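Local coordinates for pirin-like protein YHAK (Escherichia coli, PDB 2VEC) that has no quercetin 2,3-dioxygenase activity and, as a monomeric cytoplasmic bicupin of the pirin family with a reactive, oxidisable thiol, is probably redox-sensitive, at residues Ala96-Ser101 / Leu114-Gln119; Thr136-Trp141 / Arg248-Asp253; Ala204-Ile209 / Phe213-His218. One frame throughout, in Å; residues are numbered along the deposited sequence.

Interaction 1 (Ala96-Ser101 / Leu114-Gln119); sequences AEYRDS and LLLSTQ
L114 lays one methyl of its branched end over a face of the Y98 ring. L114 CD2 stands 3.6 Å from the ring centroid, 23° off the ring normal, which makes a CH-pi contact. It is shifted toward the rim, and the closest pair is L114 CD2 with Y98 CD2 at 3.3 Å. The two side chains slide past each other in opposite directions; Y98 has CG beside its backbone N (chi1 -64°), L114 beside its carbonyl carbon. L116 approaches the same ring obliquely and more loosely, its CD1 4.4 Å from Y98 CD1. Tyrosine suits this place: its flat body gives the leucines an apolar surface, while its OH is hydrogen-bonded to E126. Farther along, a water lies 2.9 Å from D100 OD2 and 2.9 Å from Q119 OE1. E97 and R99 point away from the other segment and pair through a salt bridge, R99 NH2 to E97 OE1. The contact joins two sheets of a cupin sandwich, strand 95-100 in the four-stranded sheet and strand 112-116 in the six-stranded one. N89 and I91 of strand 85-93 pack against Y98, and I153 of strand 153-157 touches both L114 and L116.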
ATOM      1  N   ALA A  96      -1.714  -1.889  16.352  1.00 46.56           N
ATOM      2  CA  ALA A  96      -0.441  -1.243  16.560  1.00 47.15           C
ATOM      3  C   ALA A  96      -0.650   0.197  16.977  1.00 47.92           C
ATOM      4  O   ALA A  96      -1.666   0.805  16.635  1.00 46.85           O
ATOM      5  CB  ALA A  96       0.363  -1.295  15.272  1.00 44.91           C
ATOM      6  N   GLU A  97       0.318   0.740  17.709  1.00 49.92           N
ATOM      7  CA  GLU A  97       0.338   2.172  18.010  1.00 50.66           C
ATOM      8  C   GLU A  97       1.546   2.843  17.336  1.00 48.36           C
ATOM      9  O   GLU A  97       2.637   2.270  17.292  1.00 48.11           O
ATOM     10  CB  GLU A  97       0.307   2.413  19.531  1.00 53.81           C
ATOM     11  CG  GLU A  97       0.471   3.863  19.901  1.00 57.50           C
ATOM     12  CD  GLU A  97      -0.125   4.242  21.227  1.00 65.08           C
ATOM     13  OE1 GLU A  97       0.012   3.479  22.212  1.00 68.64           O
ATOM     14  OE2 GLU A  97      -0.719   5.343  21.287  1.00 68.69           O
ATOM     15  N   TYR A  98       1.330   4.048  16.804  1.00 47.74           N
ATOM     16  CA  TYR A  98       2.350   4.799  16.061  1.00 46.82           C
ATOM     17  C   TYR A  98       2.601   6.099  16.780  1.00 49.27           C
ATOM     18  O   TYR A  98       1.671   6.866  16.979  1.00 50.91           O
ATOM     19  CB  TYR A  98       1.875   5.069  14.618  1.00 44.22           C
ATOM     20  CG  TYR A  98       1.728   3.773  13.891  1.00 42.47           C
ATOM     21  CD1 TYR A  98       2.795   3.241  13.189  1.00 39.26           C
ATOM     22  CD2 TYR A  98       0.554   3.032  13.994  1.00 41.86           C
ATOM     23  CE1 TYR A  98       2.683   2.003  12.571  1.00 39.86           C
ATOM     24  CE2 TYR A  98       0.426   1.810  13.362  1.00 41.75           C
ATOM     25  CZ  TYR A  98       1.500   1.292  12.670  1.00 38.86           C
ATOM     26  OH  TYR A  98       1.398   0.074  12.058  1.00 41.19           O
ATOM     27  N   ARG A  99       3.838   6.336  17.206  1.00 50.87           N
ATOM     28  CA  ARG A  99       4.151   7.559  17.941  1.00 53.14           C
ATOM     29  C   ARG A  99       5.284   8.309  17.276  1.00 52.00           C
ATOM     30  O   ARG A  99       6.148   7.707  16.632  1.00 51.67           O
ATOM     31  CB  ARG A  99       4.516   7.255  19.401  1.00 56.75           C
ATOM     32  CG  ARG A  99       3.439   6.505  20.158  1.00 59.38           C
ATOM     33  CD  ARG A  99       3.711   6.439  21.674  1.00 63.96           C
ATOM     34  NE  ARG A  99       2.490   6.106  22.407  1.00 71.45           N
ATOM     35  CZ  ARG A  99       2.452   5.366  23.517  1.00 77.84           C
ATOM     36  NH1 ARG A  99       3.579   4.869  24.030  1.00 82.23           N
ATOM     37  NH2 ARG A  99       1.288   5.111  24.120  1.00 78.99           N
ATOM     38  N   ASP A 100       5.289   9.628  17.424  1.00 51.99           N
ATOM     39  CA  ASP A 100       6.406  10.393  16.912  1.00 51.61           C
ATOM     40  C   ASP A 100       7.050  11.240  18.005  1.00 55.30           C
ATOM     41  O   ASP A 100       6.503  11.366  19.096  1.00 57.25           O
ATOM     42  CB  ASP A 100       6.025  11.186  15.652  1.00 49.00           C
ATOM     43  CG  ASP A 100       5.213  12.442  15.930  1.00 50.18           C
ATOM     44  OD1 ASP A 100       5.249  13.021  17.046  1.00 53.05           O
ATOM     45  OD2 ASP A 100       4.568  12.908  14.971  1.00 48.20           O
ATOM     46  N   SER A 101       8.218  11.799  17.722  1.00 56.14           N
ATOM     47  CA  SER A 101       8.941  12.570  18.735  1.00 60.43           C
ATOM     48  C   SER A 101       8.293  13.910  19.108  1.00 62.60           C
ATOM     49  O   SER A 101       8.748  14.575  20.039  1.00 65.77           O
ATOM     50  CB  SER A 101      10.413  12.747  18.351  1.00 61.37           C
ATOM     51  OG  SER A 101      10.570  13.139  17.001  1.00 57.35           O
ATOM     52  N   LEU A 114      -3.481   3.712   7.359  1.00 27.36           N
ATOM     53  CA  LEU A 114      -2.986   4.875   8.088  1.00 29.00           C
ATOM     54  C   LEU A 114      -1.989   5.593   7.182  1.00 28.66           C
ATOM     55  O   LEU A 114      -1.080   4.935   6.661  1.00 28.24           O
ATOM     56  CB  LEU A 114      -2.276   4.372   9.354  1.00 30.46           C
ATOM     57  CG  LEU A 114      -1.300   5.269  10.138  1.00 32.31           C
ATOM     58  CD1 LEU A 114      -2.036   6.465  10.782  1.00 35.73           C
ATOM     59  CD2 LEU A 114      -0.658   4.468  11.226  1.00 34.48           C
ATOM     60  N   LEU A 115      -2.111   6.909   7.051  1.00 27.66           N
ATOM     61  CA  LEU A 115      -1.097   7.695   6.363  1.00 26.74           C
ATOM     62  C   LEU A 115      -0.368   8.627   7.348  1.00 27.27           C
ATOM     63  O   LEU A 115      -0.986   9.418   8.058  1.00 28.47           O
ATOM     64  CB  LEU A 115      -1.713   8.510   5.209  1.00 27.30           C
ATOM     65  CG  LEU A 115      -0.716   9.388   4.443  1.00 26.65           C
ATOM     66  CD1 LEU A 115       0.214   8.547   3.541  1.00 22.88           C
ATOM     67  CD2 LEU A 115      -1.412  10.453   3.591  1.00 27.25           C
ATOM     68  N   LEU A 116       0.954   8.520   7.406  1.00 26.72           N
ATOM     69  CA  LEU A 116       1.766   9.474   8.180  1.00 27.82           C
ATOM     70  C   LEU A 116       2.496  10.357   7.200  1.00 27.55           C
ATOM     71  O   LEU A 116       3.296   9.854   6.408  1.00 26.43           O
ATOM     72  CB  LEU A 116       2.766   8.700   9.062  1.00 28.54           C
ATOM     73  CG  LEU A 116       2.132   7.681  10.011  1.00 29.33           C
ATOM     74  CD1 LEU A 116       3.220   6.837  10.680  1.00 34.34           C
ATOM     75  CD2 LEU A 116       1.318   8.445  11.066  1.00 27.85           C
ATOM     76  N   SER A 117       2.212  11.658   7.247  1.00 29.32           N
ATOM     77  CA  SER A 117       2.855  12.640   6.351  1.00 30.46           C
ATOM     78  C   SER A 117       3.992  13.145   7.185  1.00 32.71           C
ATOM     79  O   SER A 117       3.774  13.932   8.109  1.00 35.68           O
ATOM     80  CB  SER A 117       1.884  13.750   5.966  1.00 30.09           C
ATOM     81  OG  SER A 117       0.881  13.175   5.129  1.00 29.82           O
ATOM     82  N   THR A 118       5.182  12.595   6.945  1.00 32.86           N
ATOM     83  CA  THR A 118       6.265  12.720   7.923  1.00 35.74           C
ATOM     84  C   THR A 118       6.967  14.060   7.785  1.00 38.57           C
ATOM     85  O   THR A 118       6.867  14.731   6.740  1.00 37.60           O
ATOM     86  CB  THR A 118       7.296  11.573   7.826  1.00 36.39           C
ATOM     87  OG1 THR A 118       8.002  11.681   6.592  1.00 34.43           O
ATOM     88  CG2 THR A 118       6.609  10.199   7.893  1.00 33.77           C
ATOM     89  N   GLN A 119       7.684  14.431   8.837  1.00 41.86           N
ATOM     90  CA  GLN A 119       8.321  15.734   8.920  1.00 45.47           C
ATOM     91  C   GLN A 119       9.806  15.552   9.169  1.00 47.51           C
ATOM     92  O   GLN A 119      10.198  14.695   9.946  1.00 47.21           O
ATOM     93  CB  GLN A 119       7.747  16.564  10.072  1.00 47.39           C
ATOM     94  CG  GLN A 119       6.238  16.610  10.223  1.00 48.58           C
ATOM     95  CD  GLN A 119       5.829  17.345  11.522  1.00 51.76           C
ATOM     96  OE1 GLN A 119       5.550  16.719  12.559  1.00 55.86           O
ATOM     97  NE2 GLN A 119       5.839  18.688  11.476  1.00 55.82           N
TER
HETATM   98  O   HOH W   1       5.138  13.872  12.281  1.00 44.54           O

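Interaction 2 (Thr136-Trp141 / Arg248-Asp253); sequences TRMQLW and RALLID
L250 pushes its CD1 methyl into the notch between M138 and L140, touching M138 SD at 3.9 Å and L140 CD1, also at 3.9 Å. L140 is the matching bump from the other strand: its fork opens over L250 and I252, with CD1 meeting L250 and CD2 reaching I252 CD1 at 3.8 Å. L140 therefore meets both partners tip to tip, whereas M138 and L250 slide past each other in opposite directions. The methionine chain leaves the strand with CG anti to the backbone N (chi1 171°) and bends only at its last torsion, which lays the sulfur alongside the L250 methyl. Flexible methionine, branched leucine and isoleucine suit such a seam, since their different outlines interlock without any polar group to satisfy. The strands run almost parallel, 9° between their directions, with axes 11.4 Å apart, a separation bridged entirely by side chains. L184 adds to the seam by touching both L140 and I252, while L66 packs on L140 and I209 on M138. Q139 and W141 belong to the other face of strand 135-143, where W141 NE1 donates to Q139 OE1 at 2.7 Å, the acceptor lying in the indole plane. N67 and N89 bind the same Q139 amide. The apolar face joins the six-stranded sheet of the pirin domain to that of the C-terminal cupin domain, and this face-to-face packing of two cupin domains within one chain is the bicupin arrangement.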
ATOM      1  N   THR A 136       0.610  -7.918  11.723  1.00 39.16           N
ATOM      2  CA  THR A 136       1.058  -7.969  10.330  1.00 35.39           C
ATOM      3  C   THR A 136       0.584  -6.715   9.593  1.00 33.41           C
ATOM      4  O   THR A 136      -0.577  -6.338   9.678  1.00 31.88           O
ATOM      5  CB  THR A 136       0.496  -9.179   9.559  1.00 35.90           C
ATOM      6  OG1 THR A 136       0.779 -10.393  10.261  1.00 36.33           O
ATOM      7  CG2 THR A 136       1.125  -9.256   8.113  1.00 34.35           C
ATOM      8  N   ARG A 137       1.477  -6.055   8.887  1.00 31.36           N
ATOM      9  CA  ARG A 137       1.050  -4.858   8.205  1.00 31.08           C
ATOM     10  C   ARG A 137       1.874  -4.626   6.959  1.00 30.00           C
ATOM     11  O   ARG A 137       3.049  -4.985   6.923  1.00 31.17           O
ATOM     12  CB  ARG A 137       1.084  -3.645   9.120  1.00 33.41           C
ATOM     13  CG  ARG A 137       2.428  -3.270   9.670  1.00 35.89           C
ATOM     14  CD  ARG A 137       2.986  -2.108   8.900  1.00 38.20           C
ATOM     15  NE  ARG A 137       4.341  -1.842   9.401  1.00 40.80           N
ATOM     16  CZ  ARG A 137       5.449  -2.245   8.797  1.00 38.57           C
ATOM     17  NH1 ARG A 137       5.376  -2.916   7.656  1.00 33.98           N
ATOM     18  NH2 ARG A 137       6.625  -1.945   9.330  1.00 40.27           N
ATOM     19  N   MET A 138       1.241  -4.047   5.952  1.00 27.52           N
ATOM     20  CA  MET A 138       1.921  -3.738   4.697  1.00 25.37           C
ATOM     21  C   MET A 138       2.176  -2.239   4.754  1.00 26.04           C
ATOM     22  O   MET A 138       1.409  -1.497   5.379  1.00 26.65           O
ATOM     23  CB  MET A 138       1.038  -4.118   3.532  1.00 25.86           C
ATOM     24  CG  MET A 138       1.560  -3.642   2.175  1.00 23.25           C
ATOM     25  SD  MET A 138       0.771  -4.528   0.817  1.00 27.20           S
ATOM     26  CE  MET A 138       1.463  -6.189   0.985  1.00 27.01           C
ATOM     27  N   GLN A 139       3.293  -1.813   4.190  1.00 24.92           N
ATOM     28  CA  GLN A 139       3.728  -0.411   4.330  1.00 25.25           C
ATOM     29  C   GLN A 139       4.245   0.011   3.000  1.00 24.70           C
ATOM     30  O   GLN A 139       4.993  -0.756   2.363  1.00 24.96           O
ATOM     31  CB  GLN A 139       4.813  -0.317   5.417  1.00 25.78           C
ATOM     32  CG  GLN A 139       5.402   1.084   5.560  1.00 27.19           C
ATOM     33  CD  GLN A 139       6.393   1.179   6.677  1.00 30.97           C
ATOM     34  OE1 GLN A 139       7.590   1.067   6.450  1.00 32.40           O
ATOM     35  NE2 GLN A 139       5.908   1.370   7.898  1.00 29.47           N
ATOM     36  N   LEU A 140       3.820   1.198   2.546  1.00 24.72           N
ATOM     37  CA  LEU A 140       4.300   1.813   1.322  1.00 24.12           C
ATOM     38  C   LEU A 140       5.050   3.092   1.711  1.00 23.28           C
ATOM     39  O   LEU A 140       4.616   3.775   2.652  1.00 23.95           O
ATOM     40  CB  LEU A 140       3.077   2.228   0.461  1.00 24.40           C
ATOM     41  CG  LEU A 140       2.298   1.216  -0.392  1.00 29.32           C
ATOM     42  CD1 LEU A 140       1.823  -0.013   0.369  1.00 34.45           C
ATOM     43  CD2 LEU A 140       1.093   1.936  -1.028  1.00 25.90           C
ATOM     44  N   TRP A 141       6.161   3.419   1.041  1.00 22.69           N
ATOM     45  CA  TRP A 141       6.774   4.753   1.166  1.00 22.62           C
ATOM     46  C   TRP A 141       6.646   5.457  -0.189  1.00 23.55           C
ATOM     47  O   TRP A 141       7.022   4.856  -1.215  1.00 23.00           O
ATOM     48  CB  TRP A 141       8.283   4.688   1.475  1.00 23.69           C
ATOM     49  CG  TRP A 141       8.728   4.003   2.748  1.00 24.45           C
ATOM     50  CD1 TRP A 141       7.978   3.213   3.612  1.00 25.76           C
ATOM     51  CD2 TRP A 141      10.050   3.988   3.246  1.00 25.57           C
ATOM     52  NE1 TRP A 141       8.780   2.739   4.623  1.00 26.87           N
ATOM     53  CE2 TRP A 141      10.056   3.212   4.427  1.00 27.33           C
ATOM     54  CE3 TRP A 141      11.256   4.580   2.815  1.00 28.87           C
ATOM     55  CZ2 TRP A 141      11.222   2.994   5.165  1.00 31.29           C
ATOM     56  CZ3 TRP A 141      12.418   4.361   3.576  1.00 31.06           C
ATOM     57  CH2 TRP A 141      12.388   3.595   4.723  1.00 30.94           C
ATOM     58  N   ARG A 248      -6.636 -10.369  -2.386  1.00 28.71           N
ATOM     59  CA  ARG A 248      -6.572  -8.988  -1.924  1.00 27.39           C
ATOM     60  C   ARG A 248      -5.356  -8.416  -2.632  1.00 25.50           C
ATOM     61  O   ARG A 248      -4.291  -9.071  -2.666  1.00 25.36           O
ATOM     62  CB  ARG A 248      -6.412  -8.880  -0.424  1.00 28.28           C
ATOM     63  CG  ARG A 248      -7.721  -9.097   0.345  1.00 33.75           C
ATOM     64  CD  ARG A 248      -7.495  -8.818   1.818  1.00 36.44           C
ATOM     65  NE  ARG A 248      -7.110  -7.438   2.119  1.00 36.66           N
ATOM     66  CZ  ARG A 248      -6.954  -7.010   3.370  1.00 35.23           C
ATOM     67  NH1 ARG A 248      -7.175  -7.881   4.375  1.00 31.01           N
ATOM     68  NH2 ARG A 248      -6.597  -5.757   3.607  1.00 33.86           N
ATOM     69  N   ALA A 249      -5.507  -7.222  -3.206  1.00 24.33           N
ATOM     70  CA  ALA A 249      -4.428  -6.623  -3.959  1.00 23.51           C
ATOM     71  C   ALA A 249      -4.458  -5.105  -3.848  1.00 22.39           C
ATOM     72  O   ALA A 249      -5.469  -4.518  -3.416  1.00 23.11           O
ATOM     73  CB  ALA A 249      -4.552  -7.030  -5.449  1.00 23.33           C
ATOM     74  N   LEU A 250      -3.399  -4.476  -4.329  1.00 22.38           N
ATOM     75  CA  LEU A 250      -3.378  -3.025  -4.457  1.00 23.04           C
ATOM     76  C   LEU A 250      -3.086  -2.703  -5.908  1.00 23.54           C
ATOM     77  O   LEU A 250      -2.349  -3.452  -6.581  1.00 23.81           O
ATOM     78  CB  LEU A 250      -2.210  -2.437  -3.649  1.00 22.47           C
ATOM     79  CG  LEU A 250      -2.244  -2.596  -2.129  1.00 22.32           C
ATOM     80  CD1 LEU A 250      -0.984  -1.975  -1.479  1.00 22.93           C
ATOM     81  CD2 LEU A 250      -3.523  -2.015  -1.493  1.00 22.59           C
ATOM     82  N   LEU A 251      -3.651  -1.595  -6.389  1.00 23.17           N
ATOM     83  CA  LEU A 251      -3.220  -1.047  -7.661  1.00 23.19           C
ATOM     84  C   LEU A 251      -2.871   0.391  -7.338  1.00 23.19           C
ATOM     85  O   LEU A 251      -3.703   1.143  -6.761  1.00 21.48           O
ATOM     86  CB  LEU A 251      -4.315  -1.084  -8.733  1.00 25.78           C
ATOM     87  CG  LEU A 251      -3.854  -0.600 -10.139  1.00 27.53           C
ATOM     88  CD1 LEU A 251      -4.646  -1.283 -11.259  1.00 32.43           C
ATOM     89  CD2 LEU A 251      -4.060   0.936 -10.239  1.00 28.78           C
ATOM     90  N   ILE A 252      -1.632   0.757  -7.669  1.00 21.37           N
ATOM     91  CA  ILE A 252      -1.159   2.128  -7.402  1.00 22.54           C
ATOM     92  C   ILE A 252      -0.970   2.846  -8.714  1.00 23.04           C
ATOM     93  O   ILE A 252      -0.244   2.362  -9.585  1.00 23.26           O
ATOM     94  CB  ILE A 252       0.175   2.147  -6.639  1.00 22.71           C
ATOM     95  CG1 ILE A 252       0.236   0.982  -5.639  1.00 22.76           C
ATOM     96  CG2 ILE A 252       0.394   3.558  -6.023  1.00 22.41           C
ATOM     97  CD1 ILE A 252       1.532   0.912  -4.711  1.00 23.64           C
ATOM     98  N   ASP A 253      -1.612   4.007  -8.856  1.00 22.93           N
ATOM     99  CA  ASP A 253      -1.582   4.776 -10.096  1.00 23.98           C
ATOM    100  C   ASP A 253      -0.566   5.889  -9.840  1.00 23.48           C
ATOM    101  O   ASP A 253      -0.759   6.727  -8.944  1.00 23.08           O
ATOM    102  CB  ASP A 253      -3.029   5.302 -10.271  1.00 24.39           C
ATOM    103  CG  ASP A 253      -3.203   6.331 -11.353  1.00 29.41           C
ATOM    104  OD1 ASP A 253      -2.228   6.925 -11.878  1.00 29.19           O
ATOM    105  OD2 ASP A 253      -4.411   6.606 -11.669  1.00 30.47           O
TER

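Interaction 3 (Ala204-Ile209 / Phe213-His218); sequences AYLQSI and FHALTH
In the C-terminal cupin sandwich the chain turns a corner at I209 and crosses from one sheet to the other, so 204-209 and 213-218 are consecutive strands facing each other across the core. They are not a hairpin: the axes lie 9.2 Å apart and run roughly antiparallel, at 161°. F213 fills the space nearest the corner. Its CG sits between the backbone N and the carbonyl carbon (chi1 67°), the crowded position, and this carries the ring across to the other strand. There F213 CZ meets L206 CB at 3.9 Å, the two side chains crossing obliquely, and S208 CB abuts the ring edge, 3.8 Å from F213 CE1. Further along, L206 CD1 rests on A215 CB at 3.7 Å; alanine is small enough for the long leucine to reach its strand. Serine suits the place beside the corner because its CB packs on the ring while OG bonds to G211 O and G228 N. On the other face of strand 203-208, Y205 OH donates to Q207 OE1 at 2.7 Å, nearly along the C=O axis, and Q207 NE2 donates to S208 O at 3.0 Å, so both polar atoms of the amide are held, and NE2 also bonds to G228 O. Neighbouring strands complete the core: L225 of strand 220-225 touches L206 and F213, L241 of strand 238-243 packs on F213 and A215, and strand 247-254 contributes L247 to F213 and L251 to L206.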
ATOM      1  N   ALA A 204       1.724   2.183 -13.430  1.00 25.03           N
ATOM      2  CA  ALA A 204       0.929   1.554 -12.370  1.00 23.98           C
ATOM      3  C   ALA A 204       1.778   0.501 -11.707  1.00 23.42           C
ATOM      4  O   ALA A 204       2.676  -0.111 -12.362  1.00 23.67           O
ATOM      5  CB  ALA A 204      -0.268   0.909 -12.953  1.00 25.66           C
ATOM      6  N   TYR A 205       1.502   0.258 -10.438  1.00 22.27           N
ATOM      7  CA  TYR A 205       2.133  -0.860  -9.777  1.00 21.91           C
ATOM      8  C   TYR A 205       1.005  -1.725  -9.230  1.00 23.48           C
ATOM      9  O   TYR A 205       0.061  -1.223  -8.564  1.00 23.06           O
ATOM     10  CB  TYR A 205       3.015  -0.364  -8.626  1.00 22.72           C
ATOM     11  CG  TYR A 205       3.689  -1.488  -7.866  1.00 21.86           C
ATOM     12  CD1 TYR A 205       4.847  -2.044  -8.357  1.00 21.59           C
ATOM     13  CD2 TYR A 205       3.180  -1.943  -6.647  1.00 20.31           C
ATOM     14  CE1 TYR A 205       5.493  -3.113  -7.681  1.00 23.91           C
ATOM     15  CE2 TYR A 205       3.843  -2.964  -5.937  1.00 23.47           C
ATOM     16  CZ  TYR A 205       4.978  -3.549  -6.492  1.00 22.05           C
ATOM     17  OH  TYR A 205       5.621  -4.577  -5.854  1.00 25.18           O
ATOM     18  N   LEU A 206       1.118  -3.043  -9.456  1.00 22.51           N
ATOM     19  CA  LEU A 206       0.169  -4.024  -8.914  1.00 21.69           C
ATOM     20  C   LEU A 206       0.850  -4.818  -7.810  1.00 20.10           C
ATOM     21  O   LEU A 206       1.989  -5.243  -7.998  1.00 22.41           O
ATOM     22  CB  LEU A 206      -0.221  -5.023 -10.013  1.00 21.50           C
ATOM     23  CG  LEU A 206      -0.626  -4.395 -11.354  1.00 25.91           C
ATOM     24  CD1 LEU A 206      -1.117  -5.511 -12.269  1.00 29.57           C
ATOM     25  CD2 LEU A 206      -1.751  -3.378 -11.158  1.00 27.51           C
ATOM     26  N   GLN A 207       0.134  -5.110  -6.707  1.00 20.72           N
ATOM     27  CA  GLN A 207       0.701  -5.891  -5.612  1.00 19.86           C
ATOM     28  C   GLN A 207      -0.292  -6.938  -5.159  1.00 21.66           C
ATOM     29  O   GLN A 207      -1.443  -6.614  -4.875  1.00 23.30           O
ATOM     30  CB  GLN A 207       1.124  -4.985  -4.423  1.00 21.15           C
ATOM     31  CG  GLN A 207       1.694  -5.789  -3.226  1.00 21.63           C
ATOM     32  CD  GLN A 207       2.992  -6.506  -3.617  1.00 24.05           C
ATOM     33  OE1 GLN A 207       3.828  -5.917  -4.307  1.00 23.30           O
ATOM     34  NE2 GLN A 207       3.161  -7.747  -3.196  1.00 23.68           N
ATOM     35  N   SER A 208       0.144  -8.193  -5.089  1.00 21.35           N
ATOM     36  CA  SER A 208      -0.658  -9.215  -4.455  1.00 22.51           C
ATOM     37  C   SER A 208      -0.459  -9.094  -2.932  1.00 23.89           C
ATOM     38  O   SER A 208       0.704  -9.206  -2.443  1.00 22.51           O
ATOM     39  CB  SER A 208      -0.217 -10.597  -4.956  1.00 23.19           C
ATOM     40  OG  SER A 208      -0.647 -11.615  -4.023  1.00 24.26           O
ATOM     41  N   ILE A 209      -1.553  -8.864  -2.195  1.00 22.04           N
ATOM     42  CA  ILE A 209      -1.490  -8.964  -0.733  1.00 24.52           C
ATOM     43  C   ILE A 209      -1.689 -10.436  -0.362  1.00 26.10           C
ATOM     44  O   ILE A 209      -0.895 -11.027   0.410  1.00 25.91           O
ATOM     45  CB  ILE A 209      -2.534  -8.070  -0.044  1.00 23.85           C
ATOM     46  CG1 ILE A 209      -2.227  -6.566  -0.305  1.00 25.59           C
ATOM     47  CG2 ILE A 209      -2.555  -8.332   1.491  1.00 26.09           C
ATOM     48  CD1 ILE A 209      -3.468  -5.651   0.084  1.00 25.19           C
ATOM     49  N   PHE A 213      -3.462 -13.345  -9.454  1.00 30.44           N
ATOM     50  CA  PHE A 213      -4.341 -12.612 -10.351  1.00 29.30           C
ATOM     51  C   PHE A 213      -3.583 -12.238 -11.598  1.00 29.95           C
ATOM     52  O   PHE A 213      -2.358 -12.357 -11.641  1.00 29.55           O
ATOM     53  CB  PHE A 213      -4.952 -11.369  -9.674  1.00 27.70           C
ATOM     54  CG  PHE A 213      -3.984 -10.251  -9.323  1.00 26.28           C
ATOM     55  CD1 PHE A 213      -3.038 -10.395  -8.298  1.00 25.98           C
ATOM     56  CD2 PHE A 213      -4.079  -9.004  -9.959  1.00 26.72           C
ATOM     57  CE1 PHE A 213      -2.168  -9.301  -7.925  1.00 26.32           C
ATOM     58  CE2 PHE A 213      -3.218  -7.926  -9.609  1.00 27.07           C
ATOM     59  CZ  PHE A 213      -2.269  -8.073  -8.572  1.00 26.61           C
ATOM     60  N   HIS A 214      -4.312 -11.808 -12.620  1.00 29.89           N
ATOM     61  CA  HIS A 214      -3.642 -11.283 -13.786  1.00 29.67           C
ATOM     62  C   HIS A 214      -4.237  -9.975 -14.229  1.00 29.51           C
ATOM     63  O   HIS A 214      -5.330  -9.606 -13.816  1.00 29.60           O
ATOM     64  CB  HIS A 214      -3.604 -12.304 -14.930  1.00 30.61           C
ATOM     65  CG  HIS A 214      -4.950 -12.844 -15.328  1.00 33.84           C
ATOM     66  ND1 HIS A 214      -5.622 -13.800 -14.591  1.00 34.74           N
ATOM     67  CD2 HIS A 214      -5.735 -12.576 -16.402  1.00 35.36           C
ATOM     68  CE1 HIS A 214      -6.766 -14.091 -15.192  1.00 36.83           C
ATOM     69  NE2 HIS A 214      -6.844 -13.385 -16.309  1.00 36.55           N
ATOM     70  N   ALA A 215      -3.471  -9.237 -15.019  1.00 29.61           N
ATOM     71  CA  ALA A 215      -3.939  -7.964 -15.519  1.00 30.42           C
ATOM     72  C   ALA A 215      -4.087  -8.056 -17.029  1.00 32.25           C
ATOM     73  O   ALA A 215      -3.254  -8.670 -17.703  1.00 31.96           O
ATOM     74  CB  ALA A 215      -2.984  -6.884 -15.150  1.00 28.23           C
ATOM     75  N   LEU A 216      -5.168  -7.462 -17.534  1.00 34.53           N
ATOM     76  CA  LEU A 216      -5.413  -7.281 -18.960  1.00 37.18           C
ATOM     77  C   LEU A 216      -5.432  -5.801 -19.320  1.00 37.73           C
ATOM     78  O   LEU A 216      -5.878  -4.954 -18.534  1.00 36.26           O
ATOM     79  CB  LEU A 216      -6.774  -7.865 -19.363  1.00 39.94           C
ATOM     80  CG  LEU A 216      -7.315  -9.124 -18.676  1.00 41.80           C
ATOM     81  CD1 LEU A 216      -8.804  -9.272 -18.966  1.00 47.39           C
ATOM     82  CD2 LEU A 216      -6.573 -10.284 -19.304  1.00 45.17           C
ATOM     83  N   THR A 217      -4.951  -5.505 -20.520  1.00 39.95           N
ATOM     84  CA  THR A 217      -5.077  -4.187 -21.146  1.00 42.54           C
ATOM     85  C   THR A 217      -5.516  -4.463 -22.574  1.00 45.89           C
ATOM     86  O   THR A 217      -5.055  -5.427 -23.184  1.00 46.43           O
ATOM     87  CB  THR A 217      -3.755  -3.398 -21.140  1.00 41.05           C
ATOM     88  OG1 THR A 217      -2.719  -4.167 -21.770  1.00 43.59           O
ATOM     89  CG2 THR A 217      -3.324  -3.132 -19.732  1.00 40.81           C
ATOM     90  N   HIS A 218      -6.455  -3.662 -23.077  1.00 48.44           N
ATOM     91  CA  HIS A 218      -7.015  -3.851 -24.419  1.00 52.26           C
ATOM     92  C   HIS A 218      -7.511  -5.284 -24.626  1.00 53.23           C
ATOM     93  O   HIS A 218      -7.406  -5.827 -25.739  1.00 55.28           O
ATOM     94  CB  HIS A 218      -6.008  -3.474 -25.532  1.00 53.56           C
ATOM     95  CG  HIS A 218      -5.283  -2.190 -25.285  1.00 55.65           C
ATOM     96  ND1 HIS A 218      -3.937  -2.145 -24.981  1.00 56.10           N
ATOM     97  CD2 HIS A 218      -5.714  -0.905 -25.276  1.00 57.77           C
ATOM     98  CE1 HIS A 218      -3.570  -0.888 -24.794  1.00 56.29           C
ATOM     99  NE2 HIS A 218      -4.628  -0.117 -24.971  1.00 59.73           N
TER

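Overall arrangement
Following the chain from the N terminus, interaction 1 closes first, a loop of 12 residues within the pirin domain. Interaction 2 opens next, at strand 135-143, and closes only after 106 residues, when strand 247-254 returns to the middle of the molecule; interaction 3, whose segments are separated by only three residues, is nested inside that loop. Interactions 1 and 3 each join the two sheets of one cupin domain, on opposite sides of the chain's centre with their own centres about 29 Å apart, and interaction 2 couples the two domains. E126 links interactions 1 and 2 by binding both Y98 and R137. Strands 203-208 and 247-254 are sheet neighbours, which joins interactions 2 and 3 directly.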